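PDB 2V6K: maleylpyruvate isomerase from Ralstonia sp., which catalyses the glutathione-dependent isomerisation of maleylpyruvate to fumarylpyruvate in the degradation of naphthalene. Local coordinates for residues S14-I19 against Q66-I71. Numbering follows the deposited sequence.
Sequences SHRLRI and QSPAII. With TGG (gamma-glutamyl-S-(1,2-dicarboxyethyl)cysteinylglycine), chain C.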
ATOM      1  N   SER A  14       5.840 -11.811   3.227  1.00  4.90           N
ATOM      2  CA  SER A  14       5.721 -12.979   4.104  1.00  4.59           C
ATOM      3  C   SER A  14       6.388 -12.703   5.443  1.00  4.74           C
ATOM      4  O   SER A  14       5.817 -12.964   6.497  1.00  5.17           O
ATOM      5  CB  SER A  14       6.370 -14.203   3.466  1.00  5.60           C
ATOM      6  OG  SER A  14       5.691 -14.589   2.278  1.00  6.00           O
ATOM      7  N   HIS A  15       7.612 -12.189   5.383  1.00  4.49           N
ATOM      8  CA  HIS A  15       8.407 -11.809   6.549  1.00  4.25           C
ATOM      9  C   HIS A  15       7.630 -10.812   7.420  1.00  4.33           C
ATOM     10  O   HIS A  15       7.538 -10.989   8.643  1.00  4.26           O
ATOM     11  CB  HIS A  15       9.723 -11.231   6.005  1.00  4.11           C
ATOM     12  CG  HIS A  15      10.753 -10.890   7.037  1.00  3.93           C
ATOM     13  ND1 HIS A  15      11.960 -10.325   6.684  1.00  5.28           N
ATOM     14  CD2 HIS A  15      10.768 -11.004   8.388  1.00  4.49           C
ATOM     15  CE1 HIS A  15      12.675 -10.106   7.772  1.00  4.84           C
ATOM     16  NE2 HIS A  15      11.978 -10.513   8.819  1.00  4.65           N
ATOM     17  N   ARG A  16       7.058  -9.793   6.775  1.00  4.50           N
ATOM     18  CA  ARG A  16       6.231  -8.779   7.428  1.00  4.88           C
ATOM     19  C   ARG A  16       5.112  -9.410   8.261  1.00  5.07           C
ATOM     20  O   ARG A  16       4.925  -9.083   9.440  1.00  5.23           O
ATOM     21  CB  ARG A  16       5.665  -7.865   6.335  1.00  4.98           C
ATOM     22  CG  ARG A  16       4.823  -6.678   6.782  1.00  4.65           C
ATOM     23  CD  ARG A  16       4.030  -6.144   5.604  1.00  5.40           C
ATOM     24  NE  ARG A  16       4.912  -5.580   4.584  1.00  4.63           N
ATOM     25  CZ  ARG A  16       4.507  -5.164   3.387  1.00  5.93           C
ATOM     26  NH1 ARG A  16       3.232  -5.288   3.029  1.00  6.38           N
ATOM     27  NH2 ARG A  16       5.381  -4.633   2.540  1.00  5.80           N
ATOM     28  N   LEU A  17       4.371 -10.322   7.644  1.00  4.42           N
ATOM     29  CA  LEU A  17       3.262 -10.971   8.326  1.00  4.43           C
ATOM     30  C   LEU A  17       3.746 -11.944   9.404  1.00  4.73           C
ATOM     31  O   LEU A  17       3.137 -12.036  10.480  1.00  5.04           O
ATOM     32  CB  LEU A  17       2.334 -11.651   7.316  1.00  5.55           C
ATOM     33  CG  LEU A  17       1.133 -12.414   7.881  1.00  3.88           C
ATOM     34  CD1 LEU A  17       0.314 -11.554   8.843  1.00  6.92           C
ATOM     35  CD2 LEU A  17       0.258 -12.900   6.752  1.00  5.53           C
ATOM     36  N   ARG A  18       4.840 -12.652   9.138  1.00  4.31           N
ATOM     37  CA  ARG A  18       5.393 -13.554  10.151  1.00  4.51           C
ATOM     38  C   ARG A  18       5.767 -12.798  11.417  1.00  4.44           C
ATOM     39  O   ARG A  18       5.542 -13.295  12.519  1.00  5.22           O
ATOM     40  CB  ARG A  18       6.602 -14.335   9.625  1.00  4.28           C
ATOM     41  CG  ARG A  18       6.252 -15.399   8.594  1.00  4.97           C
ATOM     42  CD  ARG A  18       7.446 -16.289   8.246  1.00  5.74           C
ATOM     43  NE  ARG A  18       8.651 -15.574   7.813  1.00  5.52           N
ATOM     44  CZ  ARG A  18       9.103 -15.515   6.558  1.00  4.59           C
ATOM     45  NH1 ARG A  18       8.439 -16.095   5.557  1.00  5.35           N
ATOM     46  NH2 ARG A  18      10.225 -14.858   6.303  1.00  5.83           N
ATOM     47  N   ILE A  19       6.331 -11.597  11.271  1.00  4.44           N
ATOM     48  CA  ILE A  19       6.680 -10.799  12.450  1.00  3.94           C
ATOM     49  C   ILE A  19       5.429 -10.493  13.267  1.00  4.30           C
ATOM     50  O   ILE A  19       5.423 -10.677  14.482  1.00  4.34           O
ATOM     51  CB  ILE A  19       7.408  -9.482  12.095  1.00  4.36           C
ATOM     52  CG1 ILE A  19       8.744  -9.753  11.395  1.00  4.62           C
ATOM     53  CG2 ILE A  19       7.640  -8.652  13.357  1.00  5.78           C
ATOM     54  CD1 ILE A  19       9.324  -8.531  10.669  1.00  5.14           C
ATOM     55  N   GLN A  66      -3.726  -9.987   1.287  1.00  4.49           N
ATOM     56  CA  GLN A  66      -3.230  -8.621   1.510  1.00  4.66           C
ATOM     57  C   GLN A  66      -2.646  -8.417   2.901  1.00  4.86           C
ATOM     58  O   GLN A  66      -3.374  -8.146   3.868  1.00  5.07           O
ATOM     59  CB  GLN A  66      -4.292  -7.568   1.191  1.00  4.71           C
ATOM     60  CG  GLN A  66      -4.480  -7.402  -0.303  1.00  4.40           C
ATOM     61  CD  GLN A  66      -3.255  -6.838  -0.990  1.00  4.03           C
ATOM     62  OE1 GLN A  66      -2.475  -6.079  -0.398  1.00  5.29           O
ATOM     63  NE2 GLN A  66      -3.065  -7.218  -2.253  1.00  5.43           N
ATOM     64  N   SER A  67      -1.324  -8.530   3.008  1.00  5.10           N
ATOM     65  CA  SER A  67      -0.687  -8.394   4.314  1.00  4.81           C
ATOM     66  C   SER A  67      -1.103  -7.133   5.097  1.00  5.11           C
ATOM     67  O   SER A  67      -1.275  -7.225   6.306  1.00  5.34           O
ATOM     68  CB  SER A  67       0.839  -8.565   4.235  1.00  5.28           C
ATOM     69  OG  SER A  67       1.490  -7.495   3.580  1.00  5.62           O
ATOM     70  N   PRO A  68      -1.281  -5.962   4.438  1.00  4.62           N
ATOM     71  CA  PRO A  68      -1.702  -4.828   5.272  1.00  4.84           C
ATOM     72  C   PRO A  68      -3.046  -5.047   5.965  1.00  5.32           C
ATOM     73  O   PRO A  68      -3.212  -4.677   7.137  1.00  5.40           O
ATOM     74  CB  PRO A  68      -1.784  -3.671   4.269  1.00  5.10           C
ATOM     75  CG  PRO A  68      -0.799  -4.058   3.218  1.00  4.95           C
ATOM     76  CD  PRO A  68      -1.050  -5.527   3.045  1.00  5.36           C
ATOM     77  N   ALA A  69      -3.991  -5.643   5.240  1.00  4.70           N
ATOM     78  CA  ALA A  69      -5.324  -5.934   5.765  1.00  4.53           C
ATOM     79  C   ALA A  69      -5.293  -7.059   6.800  1.00  4.76           C
ATOM     80  O   ALA A  69      -5.992  -6.996   7.825  1.00  5.26           O
ATOM     81  CB  ALA A  69      -6.261  -6.285   4.626  1.00  4.94           C
ATOM     82  N   ILE A  70      -4.499  -8.091   6.531  1.00  5.11           N
ATOM     83  CA  ILE A  70      -4.345  -9.190   7.479  1.00  5.16           C
ATOM     84  C   ILE A  70      -3.744  -8.688   8.787  1.00  5.14           C
ATOM     85  O   ILE A  70      -4.206  -9.067   9.865  1.00  4.97           O
ATOM     86  CB  ILE A  70      -3.479 -10.332   6.905  1.00  4.70           C
ATOM     87  CG1 ILE A  70      -4.136 -10.919   5.655  1.00  5.12           C
ATOM     88  CG2 ILE A  70      -3.270 -11.417   7.962  1.00  5.30           C
ATOM     89  CD1 ILE A  70      -3.234 -11.851   4.850  1.00  6.04           C
ATOM     90  N   ILE A  71      -2.721  -7.845   8.703  1.00  5.23           N
ATOM     91  CA  ILE A  71      -2.083  -7.331   9.915  1.00  5.73           C
ATOM     92  C   ILE A  71      -3.036  -6.459  10.742  1.00  5.15           C
ATOM     93  O   ILE A  71      -3.085  -6.593  11.974  1.00  5.89           O
ATOM     94  CB  ILE A  71      -0.750  -6.636   9.597  1.00  5.79           C
ATOM     95  CG1 ILE A  71       0.250  -7.681   9.085  1.00  5.82           C
ATOM     96  CG2 ILE A  71      -0.200  -5.914  10.836  1.00  7.75           C
ATOM     97  CD1 ILE A  71       1.523  -7.087   8.486  1.00  7.46           C
TER
HETATM   98  OC1 TGG C1213       1.189  -7.034   1.011  1.00  8.53           O
HETATM   99  CO1 TGG C1213       0.592  -7.818   0.246  1.00  7.71           C
HETATM  100  OT1 TGG C1213       0.150  -8.931   0.600  1.00  7.87           O
HETATM  101  CA1 TGG C1213       0.386  -7.376  -1.175  1.00  7.94           C
HETATM  102  NN1 TGG C1213       0.128  -5.942  -1.225  1.00  8.80           N
HETATM  103  CB1 TGG C1213       1.625  -7.659  -2.016  1.00  8.71           C
HETATM  104  CG1 TGG C1213       1.894  -9.151  -2.122  1.00  7.87           C
HETATM  105  CD1 TGG C1213       2.927  -9.539  -3.172  1.00 11.53           C
HETATM  106  OE1 TGG C1213       3.675  -8.474  -3.708  1.00  8.77           O
HETATM  107  NN2 TGG C1213       3.775 -10.576  -2.673  1.00  7.78           N
HETATM  108  CA2 TGG C1213       5.044 -10.904  -3.264  1.00  7.01           C
HETATM  109  CO2 TGG C1213       4.665 -11.821  -4.419  1.00  9.77           C
HETATM  110  OC2 TGG C1213       4.139 -13.063  -4.020  1.00  8.13           O
HETATM  111  NN3 TGG C1213       5.631 -11.903  -5.474  1.00  8.27           N
HETATM  112  CA3 TGG C1213       5.485 -12.909  -6.506  1.00  8.57           C
HETATM  113  CO3 TGG C1213       5.703 -12.284  -7.853  1.00  9.97           C
HETATM  114  OC3 TGG C1213       5.962 -11.066  -7.926  1.00  8.78           O
HETATM  115  OT3 TGG C1213       5.622 -13.045  -8.846  1.00 10.18           O
HETATM  116  CB2 TGG C1213       5.818 -11.494  -2.102  1.00  8.39           C
HETATM  117  SG2 TGG C1213       7.323 -12.293  -2.503  1.00  9.73           S
HETATM  118  CD2 TGG C1213       8.516 -11.120  -3.050  1.00  9.76           C
HETATM  119  CE2 TGG C1213       9.002 -10.299  -1.879  1.00 12.94           C
HETATM  120  OE2 TGG C1213      10.155 -10.471  -1.422  1.00 13.45           O
HETATM  121  OF2 TGG C1213       8.226  -9.453  -1.378  1.00 14.73           O
HETATM  122  CF2 TGG C1213       9.617 -11.967  -3.688  1.00 11.69           C
HETATM  123  CH2 TGG C1213      10.676 -11.168  -4.406  1.00 12.64           C
HETATM  124  OI2 TGG C1213      10.455  -9.977  -4.687  1.00 11.33           O
HETATM  125  OJ2 TGG C1213      11.753 -11.747  -4.682  1.00 14.59           O
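Arg16 NH1 donates to Ser67 OG at 2.9 Å, joining two neighbouring helices of the thioredoxin-like N-terminal domain of a zeta-class glutathione transferase. The bond is bent, with an N-H...O angle of 131°, and the oxygen lies 31° out of the guanidinium plane. Ser67 OG in turn donates to carboxylate oxygen OC1 of the bound glutathione conjugate at 2.6 Å, so one hydroxyl relays between arginine and ligand. Arg16 NH1 itself stays 3.4 Å from OC1; its positive charge probably still helps to stabilise the carboxylate. The other carboxylate oxygen, OT1, receives the backbone N-H of Ser67 in a nearly straight bond (2.9 Å), and Gln66 OE1 accepts from the ligand's amino nitrogen NN1. Carboxylate and amino group of the gamma-glutamyl end are thus gripped where helix 67-77 begins, with Gln66 at the N-cap position, and the helix dipole would be expected to favour the negative charge there.

Behind this polar edge the packing is apolar. A bend of Arg16 at chi3 (-66°) carries NH1 to the Ser67 hydroxyl while CG, nearer the backbone, rests against Ile71 CD1. Leu17, with CG anti to the backbone N, brings CD1 against Ile70 CG2 and Ile71 CG1, crossing Ile70 at about a right angle. The segment axes are almost parallel and 10.0 Å apart at closest approach; side chains make the contact. Further out, Tyr168 of helix 164-178 touches both Arg16 and Pro68. NE2 of Gln66 hydrogen-bonds to Gln51 OE1 and to Asp104 OD2 of the second subunit, which probably helps to hold OE1 for the ligand's NN1.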